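Long-range contacts in beta-agarase D (Zobellia galactanivorans, PDB 4ASM), which hydrolyses the beta-1,4 linkages of agarose in endo fashion with retention of anomeric configuration, here represented by its family GH16 catalytic domain: residues Y57-N62 with W79-V84; E72-T77 with N324-S329; I113-T118 with W330-Y335; S148-L153 with I161-C166. All blocks are in the same frame, centred on the assembly; numbering follows the deposited sequence. Where two conformers were deposited one is given.

Contact 1. Residues Y57-N62 with W79-V84; sequences YNKYHN and WMQNHV
A bend at chi2 (61°) folds the Gln81 side chain back over Asn58, while CG of Tyr60, turned anti to the backbone N, brings the phenol ring against the indole of Trp79. The Gln81 amide then donates from NE2 to the carbonyl O of Asn58, 3.0 Å away; the bond is nearly straight (170° at the hydrogen) and runs in the plane of the Gln81 amide. In return Asn58 ND2 makes a weak bond of 3.4 Å to Gln81 O, and a water that accepts from Asn58 ND2 lies within bonding distance of Gln81 O and Val84 O. The main polar partners of the Asn58 amide lie outside, at the backbones of Val46 and Asn44. Gln81 belongs to a type I turn, Met80 to His83, in a loop between two strands of the GH16 beta-sandwich; by similarity this loop takes part in substrate binding. The Tyr60 ring is covered on both faces: CD2 of His61 lies over the centre of one, and CZ3 of Trp79 sits toward the rim of the other, 3.5 Å from Tyr60 CD1. The two aromatic planes meet obliquely at 31°. A second water bridges Gln81 OE1 and Lys59 NZ, and Lys59 NZ also bonds to Asn70.

Contact 2. Residues E72-T77 with N324-S329; sequences EGPGPT and NVEDQS. With IMD (imidazole), chain C.
Gly75 passes within 3.8 Å of Ser329, CA to CA, in a type II' turn from Pro74 to Thr77; a CB on Gly75 would run into the backbone from Asp327 to Ser329, and its phi of 54° suits glycine as well. Thr77 OG1, set beside its own backbone N, accepts a hydrogen bond of 2.8 Å from Asp327 N, bent to 142° at the hydrogen. The Pro76 ring crosses the Asp327 side chain at about a right angle, its CG 3.6 Å from Asp327 OD2, an oxygen that also bonds to Thr118. Pro74 CG rests 3.5 Å from Glu326 OE1. Glu326, a substrate-binding residue by similarity, receives Asn324 ND2 on the anti lone pair of OE2, while an imidazole, probably from the crystallisation liquor, donates from N3 to Glu326 OE2 at 2.8 Å. Replacing Glu326 with an alanine would probably leave Asn324 ND2 without this acceptor and open a gap beside Pro74 CG. The turn leads into strand 77-79 and packs where strand 320-326 gives way to helix 329-333, with strand 102-106 touching Pro76 and Ser329.

Contact 3. Residues I113-T118 with W330-Y335; sequences ISRPET and WQAEAY
Arg115, on strand 112-125, bends at chi2 (-69°) to bring its guanidinium to the C-terminal end of helix 329-333, where Tyr335 closes a Schellman motif with positive phi. The tight part is the guanidinium. Its NE donates to Ala332 O at 3.0 Å and its NH2 to Glu333 O at 2.9 Å; the second bond is straight (169°) and lies on a lone pair in the carbonyl plane. NH1 turns back to Ser114 O, so all three nitrogens are held. Ile113 CD1 lies against one guanidinium face, toward the rim, and packs 3.6 Å from Glu333 CG; the Glu333 carboxylate bonds to Ser108. On the opposite, solvent side the exposed Tyr335 ring stacks flat on the guanidinium, planes 7° apart and centres 4.1 Å. With a leucine instead of Arg115, the carbonyls of Ala332 and Glu333 would probably lose their guanidinium donors and Tyr335 its flat partner. Ala332 O takes Arg115 NE and Tyr335 N from opposite faces of its plane.

Contact 4. Residues S148-L153 with I161-C166; sequences SDIWLL and IDIMEC
Ile163 lays its CD1 methyl between Leu152 CD2, at 3.8 Å, and Ile150 CG2, at 4.0 Å, so that one branched side chain spans two residues of the facing strand. This is consistent with a classic beta bulge, which shifts the antiparallel register by one: Ile163 and Met164 both face Ile150. The evidence is in the backbone, where Ile150 O accepts from Ile163 N and from Met164 N, each at 2.9 Å, the latter bond straighter (167° against 145°). Met164 bends at chi3 (66°), which turns its CE methyl back over Ile150 CD1 and Ser148 CB. On the face opposite these apolar groups, Asp149 and Glu165 run side by side in a non-hydrogen-bonded pair, with Asp149 OD1 3.7 Å from Glu165 CG and 4.4 Å from Glu165 OE2. Asp149 OD1 is buried without a polar partner in the model. Glu165 is the proton donor by similarity, and its OE1 bonds to His184. Trp151 CB lies 3.2 Å from Asp162 OD1, the ring and carboxylate planes almost perpendicular. Strand 320-326 flanks this hairpin beside 147-153 and strand 183-191 beside 159-166, while strands 133-140 and 220-229 cover the apolar face in the GH16 beta-sandwich.

From the N terminus, contact 1 closes first, joining two nearby loops around strand 77-79. Contact 2 opens within that short loop, at 72-77, and closes only at 324-329, so contacts 1 and 2 cross; Trp79 NE1 bonds to Val325 O between them. Contact 3 opens at 113-118 and closes at 330-335, just past the end of contact 2, which it therefore also crosses; Pro76 O and Thr118 N meet at that junction. Contact 4 is a local hairpin nested inside the loops closed by contacts 2 and 3. Strand 320-326 lies between strands 112-125 and 147-153, tying the hairpin of contact 4 to the loops and helix of the others.

Contact 1. Residues Y57-N62 with W79-V84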
loop_
_atom_site.group_PDB
_atom_site.type_symbol
_atom_site.label_atom_id
_atom_site.label_comp_id
_atom_site.label_asym_id
_atom_site.label_seq_id
_atom_site.Cartn_x
_atom_site.Cartn_y
_atom_site.Cartn_z
ATOM N N TYR A 57 4.908 16.394 4.035
ATOM C CA TYR A 57 4.052 17.062 5.020
ATOM C C TYR A 57 3.236 16.033 5.801
ATOM O O TYR A 57 2.969 14.921 5.310
ATOM C CB TYR A 57 3.186 18.185 4.428
ATOM C CG TYR A 57 2.368 17.831 3.214
ATOM C CD1 TYR A 57 2.891 17.981 1.936
ATOM C CD2 TYR A 57 1.058 17.365 3.340
ATOM C CE1 TYR A 57 2.131 17.678 0.808
ATOM C CE2 TYR A 57 0.294 17.056 2.218
ATOM C CZ TYR A 57 0.838 17.211 0.961
ATOM O OH TYR A 57 0.071 16.895 -0.151
ATOM N N ASN A 58 2.860 16.408 7.022
ATOM C CA ASN A 58 2.243 15.491 7.979
ATOM C C ASN A 58 0.732 15.376 7.832
ATOM O O ASN A 58 -0.006 15.303 8.836
ATOM C CB ASN A 58 2.658 15.835 9.427
ATOM C CG ASN A 58 2.244 17.250 9.851
ATOM O OD1 ASN A 58 1.834 18.075 9.020
ATOM N ND2 ASN A 58 2.350 17.530 11.154
ATOM N N LYS A 59 0.274 15.301 6.580
ATOM C CA LYS A 59 -1.143 15.189 6.304
ATOM C C LYS A 59 -1.370 14.348 5.051
ATOM O O LYS A 59 -0.481 14.220 4.226
ATOM C CB LYS A 59 -1.750 16.607 6.149
ATOM C CG LYS A 59 -3.259 16.665 6.000
ATOM C CD LYS A 59 -3.698 18.134 6.057
ATOM C CE LYS A 59 -5.193 18.264 5.829
ATOM N NZ LYS A 59 -5.668 19.638 6.210
ATOM N N TYR A 60 -2.572 13.788 4.947
ATOM C CA TYR A 60 -3.030 13.173 3.711
ATOM C C TYR A 60 -2.939 14.178 2.560
ATOM O O TYR A 60 -2.993 15.384 2.766
ATOM C CB TYR A 60 -4.474 12.764 3.937
ATOM C CG TYR A 60 -5.170 12.040 2.832
ATOM C CD1 TYR A 60 -4.702 10.799 2.369
ATOM C CD2 TYR A 60 -6.343 12.544 2.288
ATOM C CE1 TYR A 60 -5.398 10.083 1.372
ATOM C CE2 TYR A 60 -7.022 11.853 1.288
ATOM C CZ TYR A 60 -6.552 10.623 0.837
ATOM O OH TYR A 60 -7.238 9.928 -0.153
ATOM N N HIS A 61 -2.824 13.662 1.343
ATOM C CA HIS A 61 -2.368 14.462 0.198
ATOM C C HIS A 61 -3.315 15.574 -0.244
ATOM O O HIS A 61 -4.541 15.426 -0.207
ATOM C CB HIS A 61 -2.011 13.526 -0.983
ATOM C CG HIS A 61 -3.191 12.902 -1.677
ATOM N ND1 HIS A 61 -3.119 12.494 -2.991
ATOM C CD2 HIS A 61 -4.457 12.642 -1.266
ATOM C CE1 HIS A 61 -4.284 11.989 -3.351
ATOM N NE2 HIS A 61 -5.115 12.064 -2.326
ATOM N N ASN A 62 -2.718 16.687 -0.664
ATOM C CA ASN A 62 -3.514 17.811 -1.183
ATOM C C ASN A 62 -4.284 17.452 -2.444
ATOM O O ASN A 62 -3.936 16.528 -3.186
ATOM C CB ASN A 62 -2.623 19.023 -1.485
ATOM C CG ASN A 62 -2.026 19.657 -0.244
ATOM O OD1 ASN A 62 -2.586 19.601 0.843
ATOM N ND2 ASN A 62 -0.864 20.281 -0.421
ATOM N N TRP A 79 -7.039 10.465 10.982
ATOM C CA TRP A 79 -5.656 10.864 10.824
ATOM C C TRP A 79 -5.365 12.141 11.608
ATOM O O TRP A 79 -6.196 13.063 11.659
ATOM C CB TRP A 79 -5.292 11.018 9.356
ATOM C CG TRP A 79 -5.220 9.725 8.628
ATOM C CD1 TRP A 79 -4.682 8.550 9.077
ATOM C CD2 TRP A 79 -5.684 9.485 7.312
ATOM N NE1 TRP A 79 -4.795 7.575 8.105
ATOM C CE2 TRP A 79 -5.406 8.125 7.008
ATOM C CE3 TRP A 79 -6.303 10.288 6.345
ATOM C CZ2 TRP A 79 -5.742 7.557 5.781
ATOM C CZ3 TRP A 79 -6.622 9.729 5.128
ATOM C CH2 TRP A 79 -6.337 8.377 4.851
ATOM N N MET A 80 -4.204 12.156 12.250
ATOM C CA MET A 80 -3.830 13.224 13.165
ATOM C C MET A 80 -2.408 13.698 12.891
ATOM O O MET A 80 -1.468 12.896 12.779
ATOM C CB MET A 80 -3.957 12.758 14.616
ATOM C CG MET A 80 -4.077 13.929 15.583
ATOM S SD MET A 80 -4.386 13.373 17.231
ATOM C CE MET A 80 -4.225 14.914 18.076
ATOM N N GLN A 81 -2.246 15.015 12.793
ATOM C CA GLN A 81 -0.955 15.598 12.452
ATOM C C GLN A 81 0.139 15.157 13.411
ATOM O O GLN A 81 1.267 14.890 12.984
ATOM C CB GLN A 81 -1.034 17.128 12.417
ATOM C CG GLN A 81 -1.371 17.727 11.040
ATOM C CD GLN A 81 -2.735 17.287 10.506
ATOM O OE1 GLN A 81 -3.768 17.840 10.878
ATOM N NE2 GLN A 81 -2.735 16.264 9.643
ATOM N N ASN A 82 -0.178 15.093 14.711
ATOM C CA ASN A 82 0.884 14.866 15.703
ATOM C C ASN A 82 1.264 13.397 15.911
ATOM O O ASN A 82 2.033 13.082 16.827
ATOM C CB ASN A 82 0.590 15.567 17.044
ATOM C CG ASN A 82 -0.473 14.870 17.847
ATOM O OD1 ASN A 82 -1.081 13.883 17.402
ATOM N ND2 ASN A 82 -0.715 15.371 19.051
ATOM N N HIS A 83 0.724 12.516 15.064
ATOM C CA HIS A 83 1.078 11.080 15.097
ATOM C C HIS A 83 2.147 10.723 14.056
ATOM O O HIS A 83 2.181 9.616 13.534
ATOM C CB HIS A 83 -0.188 10.214 14.938
ATOM C CG HIS A 83 -0.985 10.087 16.197
ATOM N ND1 HIS A 83 -1.204 11.148 17.056
ATOM C CD2 HIS A 83 -1.543 9.001 16.783
ATOM C CE1 HIS A 83 -1.901 10.723 18.098
ATOM N NE2 HIS A 83 -2.122 9.427 17.956
ATOM N N VAL A 84 3.046 11.673 13.804
ATOM C CA VAL A 84 4.113 11.570 12.815
ATOM C C VAL A 84 5.340 12.217 13.433
ATOM O O VAL A 84 5.253 13.320 13.960
ATOM C CB VAL A 84 3.767 12.401 11.545
ATOM C CG1 VAL A 84 4.943 12.407 10.574
ATOM C CG2 VAL A 84 2.488 11.882 10.868
HETATM O O HOH W 1 3.835 15.702 13.440
HETATM O O HOH W 2 -5.771 18.585 9.183
#

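Contact 2. Residues E72-T77 with N324-S329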
loop_
_atom_site.group_PDB
_atom_site.type_symbol
_atom_site.label_atom_id
_atom_site.label_comp_id
_atom_site.label_asym_id
_atom_site.label_seq_id
_atom_site.Cartn_x
_atom_site.Cartn_y
_atom_site.Cartn_z
ATOM N N GLU A 72 -10.438 12.193 6.517
ATOM C CA GLU A 72 -9.752 11.834 7.747
ATOM C C GLU A 72 -9.436 10.358 7.891
ATOM O O GLU A 72 -8.913 9.943 8.907
ATOM C CB GLU A 72 -10.464 12.412 8.979
ATOM C CG GLU A 72 -10.356 13.952 9.085
ATOM C CD GLU A 72 -10.838 14.480 10.440
ATOM O OE1 GLU A 72 -11.973 14.159 10.834
ATOM O OE2 GLU A 72 -10.067 15.223 11.103
ATOM N N GLY A 73 -9.758 9.578 6.865
ATOM C CA GLY A 73 -9.423 8.151 6.868
ATOM C C GLY A 73 -10.608 7.213 6.763
ATOM O O GLY A 73 -11.773 7.608 6.934
ATOM N N PRO A 74 -10.319 5.949 6.453
ATOM C CA PRO A 74 -11.342 4.920 6.295
ATOM C C PRO A 74 -11.815 4.417 7.647
ATOM O O PRO A 74 -11.137 4.618 8.670
ATOM C CB PRO A 74 -10.583 3.821 5.542
ATOM C CG PRO A 74 -9.195 3.932 6.062
ATOM C CD PRO A 74 -8.957 5.412 6.235
ATOM N N GLY A 75 -12.947 3.722 7.665
ATOM C CA GLY A 75 -13.399 3.110 8.906
ATOM C C GLY A 75 -13.482 4.113 10.042
ATOM O O GLY A 75 -13.874 5.264 9.833
ATOM N N PRO A 76 -13.110 3.679 11.256
ATOM C CA PRO A 76 -13.076 4.590 12.384
ATOM C C PRO A 76 -11.692 5.256 12.541
ATOM O O PRO A 76 -11.347 5.707 13.638
ATOM C CB PRO A 76 -13.401 3.653 13.548
ATOM C CG PRO A 76 -12.637 2.407 13.177
ATOM C CD PRO A 76 -12.802 2.291 11.672
ATOM N N THR A 77 -10.909 5.333 11.456
ATOM C CA THR A 77 -9.630 6.059 11.487
ATOM C C THR A 77 -9.852 7.568 11.526
ATOM O O THR A 77 -10.706 8.095 10.820
ATOM C CB THR A 77 -8.815 5.770 10.234
ATOM O OG1 THR A 77 -8.663 4.354 10.092
ATOM C CG2 THR A 77 -7.409 6.431 10.279
ATOM N N ASN A 324 1.169 5.675 5.823
ATOM C CA ASN A 324 0.213 5.865 6.910
ATOM C C ASN A 324 -0.104 4.589 7.673
ATOM O O ASN A 324 0.389 3.517 7.335
ATOM C CB ASN A 324 -1.094 6.558 6.426
ATOM C CG ASN A 324 -2.046 5.621 5.668
ATOM O OD1 ASN A 324 -1.948 4.406 5.761
ATOM N ND2 ASN A 324 -2.997 6.200 4.949
ATOM N N VAL A 325 -0.942 4.741 8.690
ATOM C CA VAL A 325 -1.552 3.627 9.383
ATOM C C VAL A 325 -3.071 3.813 9.238
ATOM O O VAL A 325 -3.559 4.941 9.263
ATOM C CB VAL A 325 -1.107 3.625 10.864
ATOM C CG1 VAL A 325 -2.043 2.780 11.761
ATOM C CG2 VAL A 325 0.368 3.169 10.942
ATOM N N GLU A 326 -3.808 2.707 9.088
ATOM C CA GLU A 326 -5.270 2.758 8.935
ATOM C C GLU A 326 -5.970 1.685 9.729
ATOM O O GLU A 326 -5.510 0.545 9.784
ATOM C CB GLU A 326 -5.683 2.595 7.465
ATOM C CG GLU A 326 -5.255 3.764 6.599
ATOM C CD GLU A 326 -5.573 3.549 5.127
ATOM O OE1 GLU A 326 -6.265 2.556 4.780
ATOM O OE2 GLU A 326 -5.144 4.399 4.311
ATOM N N ASP A 327 -7.108 2.065 10.305
ATOM C CA ASP A 327 -8.105 1.150 10.840
ATOM C C ASP A 327 -9.222 1.082 9.794
ATOM O O ASP A 327 -10.109 1.934 9.751
ATOM C CB ASP A 327 -8.621 1.710 12.176
ATOM C CG ASP A 327 -9.381 0.686 12.999
ATOM O OD1 ASP A 327 -9.815 -0.332 12.431
ATOM O OD2 ASP A 327 -9.567 0.917 14.214
ATOM N N GLN A 328 -9.155 0.086 8.919
ATOM C CA GLN A 328 -10.090 0.020 7.776
ATOM C C GLN A 328 -11.460 -0.505 8.177
ATOM O O GLN A 328 -11.592 -1.262 9.146
ATOM C CB GLN A 328 -9.471 -0.785 6.630
ATOM C CG GLN A 328 -8.164 -0.130 6.162
ATOM C CD GLN A 328 -7.435 -0.883 5.066
ATOM O OE1 GLN A 328 -6.480 -0.366 4.452
ATOM N NE2 GLN A 328 -7.840 -2.102 4.835
ATOM N N SER A 329 -12.492 -0.124 7.422
ATOM C CA SER A 329 -13.852 -0.486 7.774
ATOM C C SER A 329 -14.060 -1.976 7.963
ATOM O O SER A 329 -14.687 -2.383 8.934
ATOM C CB SER A 329 -14.839 0.033 6.724
ATOM O OG SER A 329 -14.739 1.433 6.591
HETATM N N1 IMD C . -4.540 2.069 0.111
HETATM C C2 IMD C . -4.860 3.057 0.963
HETATM N N3 IMD C . -4.701 2.603 2.223
HETATM C C4 IMD C . -4.268 1.321 2.176
HETATM C C5 IMD C . -4.166 0.989 0.832
#

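Contact 3. Residues I113-T118 with W330-Y335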
loop_
_atom_site.group_PDB
_atom_site.type_symbol
_atom_site.label_atom_id
_atom_site.label_comp_id
_atom_site.label_asym_id
_atom_site.label_seq_id
_atom_site.Cartn_x
_atom_site.Cartn_y
_atom_site.Cartn_z
ATOM N N ILE A 113 -22.313 2.199 11.147
ATOM C CA ILE A 113 -21.990 1.544 12.404
ATOM C C ILE A 113 -20.865 2.321 13.094
ATOM O O ILE A 113 -20.162 3.080 12.434
ATOM C CB ILE A 113 -21.591 0.052 12.208
ATOM C CG1 ILE A 113 -20.408 -0.074 11.241
ATOM C CG2 ILE A 113 -22.791 -0.774 11.694
ATOM C CD1 ILE A 113 -19.789 -1.483 11.185
ATOM N N SER A 114 -20.708 2.123 14.396
ATOM C CA SER A 114 -19.695 2.842 15.187
ATOM C C SER A 114 -18.710 1.902 15.861
ATOM O O SER A 114 -19.068 0.810 16.321
ATOM C CB SER A 114 -20.360 3.712 16.261
ATOM O OG SER A 114 -21.085 4.789 15.683
ATOM N N ARG A 115 -17.456 2.338 15.915
ATOM C CA ARG A 115 -16.409 1.606 16.613
ATOM C C ARG A 115 -15.543 2.628 17.326
ATOM O O ARG A 115 -15.636 3.815 17.017
ATOM C CB ARG A 115 -15.566 0.784 15.622
ATOM C CG ARG A 115 -16.288 -0.359 14.915
ATOM C CD ARG A 115 -16.639 -1.468 15.875
ATOM N NE ARG A 115 -17.276 -2.590 15.173
ATOM C CZ ARG A 115 -18.590 -2.741 14.953
ATOM N NH1 ARG A 115 -19.478 -1.831 15.339
ATOM N NH2 ARG A 115 -19.008 -3.828 14.304
ATOM N N PRO A 116 -14.692 2.188 18.274
ATOM C CA PRO A 116 -13.714 3.113 18.847
ATOM C C PRO A 116 -12.879 3.792 17.772
ATOM O O PRO A 116 -12.436 3.155 16.810
ATOM C CB PRO A 116 -12.818 2.202 19.695
ATOM C CG PRO A 116 -13.718 1.061 20.097
ATOM C CD PRO A 116 -14.580 0.841 18.869
ATOM N N GLU A 117 -12.673 5.096 17.925
ATOM C CA GLU A 117 -11.888 5.848 16.952
ATOM C C GLU A 117 -10.405 5.570 17.111
ATOM O O GLU A 117 -9.878 5.563 18.212
ATOM C CB GLU A 117 -12.138 7.356 17.079
ATOM C CG GLU A 117 -11.327 8.168 16.085
ATOM C CD GLU A 117 -11.762 9.604 15.993
ATOM O OE1 GLU A 117 -12.905 9.859 15.561
ATOM O OE2 GLU A 117 -10.941 10.478 16.338
ATOM N N THR A 118 -9.735 5.341 15.995
ATOM C CA THR A 118 -8.294 5.103 16.006
ATOM C C THR A 118 -7.589 6.294 15.388
ATOM O O THR A 118 -7.713 6.555 14.184
ATOM C CB THR A 118 -7.926 3.833 15.244
ATOM O OG1 THR A 118 -8.601 2.726 15.865
ATOM C CG2 THR A 118 -6.419 3.607 15.324
ATOM N N TRP A 330 -13.546 -2.786 7.036
ATOM C CA TRP A 330 -13.777 -4.245 7.109
ATOM C C TRP A 330 -13.149 -4.862 8.369
ATOM O O TRP A 330 -13.756 -5.725 9.033
ATOM C CB TRP A 330 -13.304 -4.950 5.812
ATOM C CG TRP A 330 -11.795 -4.988 5.634
ATOM C CD1 TRP A 330 -10.964 -3.934 5.425
ATOM C CD2 TRP A 330 -10.962 -6.151 5.690
ATOM N NE1 TRP A 330 -9.657 -4.365 5.317
ATOM C CE2 TRP A 330 -9.630 -5.725 5.484
ATOM C CE3 TRP A 330 -11.221 -7.521 5.893
ATOM C CZ2 TRP A 330 -8.553 -6.616 5.477
ATOM C CZ3 TRP A 330 -10.153 -8.402 5.882
ATOM C CH2 TRP A 330 -8.831 -7.944 5.687
ATOM N N GLN A 331 -11.943 -4.409 8.711
ATOM C CA GLN A 331 -11.287 -4.886 9.914
ATOM C C GLN A 331 -12.058 -4.443 11.153
ATOM O O GLN A 331 -12.285 -5.242 12.064
ATOM C CB GLN A 331 -9.841 -4.360 9.966
ATOM C CG GLN A 331 -8.860 -5.020 8.984
ATOM C CD GLN A 331 -8.434 -6.429 9.425
ATOM O OE1 GLN A 331 -7.309 -6.649 9.926
ATOM N NE2 GLN A 331 -9.314 -7.366 9.227
ATOM N N ALA A 332 -12.454 -3.172 11.194
ATOM C CA ALA A 332 -13.133 -2.611 12.358
ATOM C C ALA A 332 -14.499 -3.257 12.582
ATOM O O ALA A 332 -14.863 -3.572 13.725
ATOM C CB ALA A 332 -13.245 -1.102 12.219
ATOM N N GLU A 333 -15.250 -3.458 11.496
ATOM C CA GLU A 333 -16.570 -4.080 11.620
ATOM C C GLU A 333 -16.451 -5.479 12.239
ATOM O O GLU A 333 -17.286 -5.872 13.071
ATOM C CB GLU A 333 -17.256 -4.144 10.262
ATOM C CG GLU A 333 -18.637 -4.820 10.319
ATOM C CD GLU A 333 -19.466 -4.664 9.059
ATOM O OE1 GLU A 333 -19.100 -3.865 8.181
ATOM O OE2 GLU A 333 -20.507 -5.349 8.970
ATOM N N ALA A 334 -15.405 -6.202 11.825
ATOM C CA ALA A 334 -15.157 -7.570 12.273
ATOM C C ALA A 334 -14.492 -7.630 13.655
ATOM O O ALA A 334 -14.226 -8.730 14.159
ATOM C CB ALA A 334 -14.281 -8.298 11.247
ATOM N N TYR A 335 -14.233 -6.474 14.263
ATOM C CA TYR A 335 -13.554 -6.371 15.572
ATOM C C TYR A 335 -12.122 -6.887 15.517
ATOM O O TYR A 335 -11.524 -7.246 16.546
ATOM C CB TYR A 335 -14.348 -7.067 16.686
ATOM C CG TYR A 335 -15.660 -6.371 16.987
ATOM C CD1 TYR A 335 -15.687 -5.230 17.795
ATOM C CD2 TYR A 335 -16.850 -6.836 16.453
ATOM C CE1 TYR A 335 -16.874 -4.592 18.067
ATOM C CE2 TYR A 335 -18.060 -6.182 16.715
ATOM C CZ TYR A 335 -18.059 -5.066 17.521
ATOM O OH TYR A 335 -19.259 -4.412 17.797
#

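Contact 4. Residues S148-L153 with I161-C166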
loop_
_atom_site.group_PDB
_atom_site.type_symbol
_atom_site.label_atom_id
_atom_site.label_comp_id
_atom_site.label_asym_id
_atom_site.label_seq_id
_atom_site.Cartn_x
_atom_site.Cartn_y
_atom_site.Cartn_z
ATOM N N SER A 148 -0.438 -1.380 8.094
ATOM C CA SER A 148 0.826 -0.687 7.815
ATOM C C SER A 148 0.853 -0.442 6.316
ATOM O O SER A 148 0.867 -1.413 5.531
ATOM C CB SER A 148 2.002 -1.572 8.226
ATOM O OG SER A 148 2.009 -1.793 9.632
ATOM N N ASP A 149 0.826 0.836 5.915
ATOM C CA ASP A 149 0.609 1.211 4.505
ATOM C C ASP A 149 1.710 2.080 3.934
ATOM O O ASP A 149 2.078 3.114 4.532
ATOM C CB ASP A 149 -0.700 2.009 4.327
ATOM C CG ASP A 149 -1.945 1.242 4.731
ATOM O OD1 ASP A 149 -2.019 0.015 4.519
ATOM O OD2 ASP A 149 -2.893 1.927 5.235
ATOM N N ILE A 150 2.225 1.679 2.769
ATOM C CA ILE A 150 3.102 2.534 1.960
ATOM C C ILE A 150 2.537 2.456 0.565
ATOM O O ILE A 150 2.387 1.363 0.012
ATOM C CB ILE A 150 4.561 2.043 1.960
ATOM C CG1 ILE A 150 5.097 2.010 3.397
ATOM C CG2 ILE A 150 5.394 2.923 1.041
ATOM C CD1 ILE A 150 6.508 1.442 3.539
ATOM N N TRP A 151 2.159 3.597 0.003
ATOM C CA TRP A 151 1.396 3.532 -1.235
ATOM C C TRP A 151 1.507 4.797 -2.076
ATOM O O TRP A 151 2.100 5.792 -1.634
ATOM C CB TRP A 151 -0.070 3.165 -0.926
ATOM C CG TRP A 151 -0.786 4.018 0.099
ATOM C CD1 TRP A 151 -0.437 4.222 1.416
ATOM C CD2 TRP A 151 -2.005 4.738 -0.109
ATOM N NE1 TRP A 151 -1.371 5.030 2.024
ATOM C CE2 TRP A 151 -2.338 5.362 1.110
ATOM C CE3 TRP A 151 -2.846 4.915 -1.216
ATOM C CZ2 TRP A 151 -3.479 6.164 1.253
ATOM C CZ3 TRP A 151 -3.985 5.690 -1.085
ATOM C CH2 TRP A 151 -4.304 6.303 0.153
ATOM N N LEU A 152 0.962 4.722 -3.289
ATOM C CA LEU A 152 0.987 5.825 -4.258
ATOM C C LEU A 152 -0.448 6.147 -4.677
ATOM O O LEU A 152 -1.239 5.221 -4.958
ATOM C CB LEU A 152 1.807 5.417 -5.492
ATOM C CG LEU A 152 3.173 4.774 -5.283
ATOM C CD1 LEU A 152 3.775 4.340 -6.618
ATOM C CD2 LEU A 152 4.131 5.690 -4.511
ATOM N N LEU A 153 -0.798 7.433 -4.736
ATOM C CA LEU A 153 -2.180 7.813 -5.072
ATOM C C LEU A 153 -2.171 9.076 -5.913
ATOM O O LEU A 153 -1.532 10.064 -5.526
ATOM C CB LEU A 153 -3.004 8.031 -3.802
ATOM C CG LEU A 153 -4.484 8.414 -3.937
ATOM C CD1 LEU A 153 -5.302 7.327 -4.651
ATOM C CD2 LEU A 153 -5.096 8.736 -2.563
ATOM N N ILE A 161 -1.332 2.858 -6.707
ATOM C CA ILE A 161 -0.463 1.672 -6.740
ATOM C C ILE A 161 0.077 1.519 -5.345
ATOM O O ILE A 161 0.660 2.447 -4.822
ATOM C CB ILE A 161 0.702 1.849 -7.735
ATOM C CG1 ILE A 161 0.160 1.875 -9.171
ATOM C CG2 ILE A 161 1.772 0.751 -7.548
ATOM C CD1 ILE A 161 1.101 2.538 -10.198
ATOM N N ASP A 162 -0.148 0.365 -4.724
ATOM C CA ASP A 162 0.345 0.165 -3.371
ATOM C C ASP A 162 1.716 -0.483 -3.412
ATOM O O ASP A 162 2.026 -1.252 -4.333
ATOM C CB ASP A 162 -0.628 -0.675 -2.547
ATOM C CG ASP A 162 -1.967 -0.025 -2.412
ATOM O OD1 ASP A 162 -2.058 1.210 -2.593
ATOM O OD2 ASP A 162 -2.935 -0.745 -2.157
ATOM N N ILE A 163 2.534 -0.139 -2.422
ATOM C CA ILE A 163 3.787 -0.838 -2.181
ATOM C C ILE A 163 3.515 -1.895 -1.110
ATOM O O ILE A 163 3.760 -3.086 -1.331
ATOM C CB ILE A 163 4.906 0.128 -1.788
ATOM C CG1 ILE A 163 5.326 0.936 -3.027
ATOM C CG2 ILE A 163 6.109 -0.655 -1.302
ATOM C CD1 ILE A 163 5.274 2.401 -2.888
ATOM N N MET A 164 2.996 -1.465 0.033
ATOM C CA MET A 164 2.651 -2.404 1.094
ATOM C C MET A 164 1.291 -2.061 1.697
ATOM O O MET A 164 1.017 -0.899 2.014
ATOM C CB MET A 164 3.706 -2.357 2.190
ATOM C CG MET A 164 3.362 -3.252 3.403
ATOM S SD MET A 164 4.622 -3.232 4.701
ATOM C CE MET A 164 4.511 -1.527 5.255
ATOM N N GLU A 165 0.445 -3.086 1.870
ATOM C CA GLU A 165 -0.740 -3.010 2.727
ATOM C C GLU A 165 -0.681 -4.294 3.543
ATOM O O GLU A 165 -0.849 -5.396 2.982
ATOM C CB GLU A 165 -2.023 -2.962 1.895
ATOM C CG GLU A 165 -3.292 -2.996 2.714
ATOM C CD GLU A 165 -4.507 -2.751 1.853
ATOM O OE1 GLU A 165 -4.690 -3.528 0.892
ATOM O OE2 GLU A 165 -5.269 -1.786 2.117
ATOM N N CYS A 166 -0.382 -4.171 4.837
ATOM C CA CYS A 166 -0.133 -5.342 5.664
ATOM C C CYS A 166 -0.749 -5.148 7.040
ATOM O O CYS A 166 -0.515 -4.142 7.680
ATOM C CB CYS A 166 1.380 -5.562 5.781
ATOM S SG CYS A 166 1.806 -7.055 6.739
#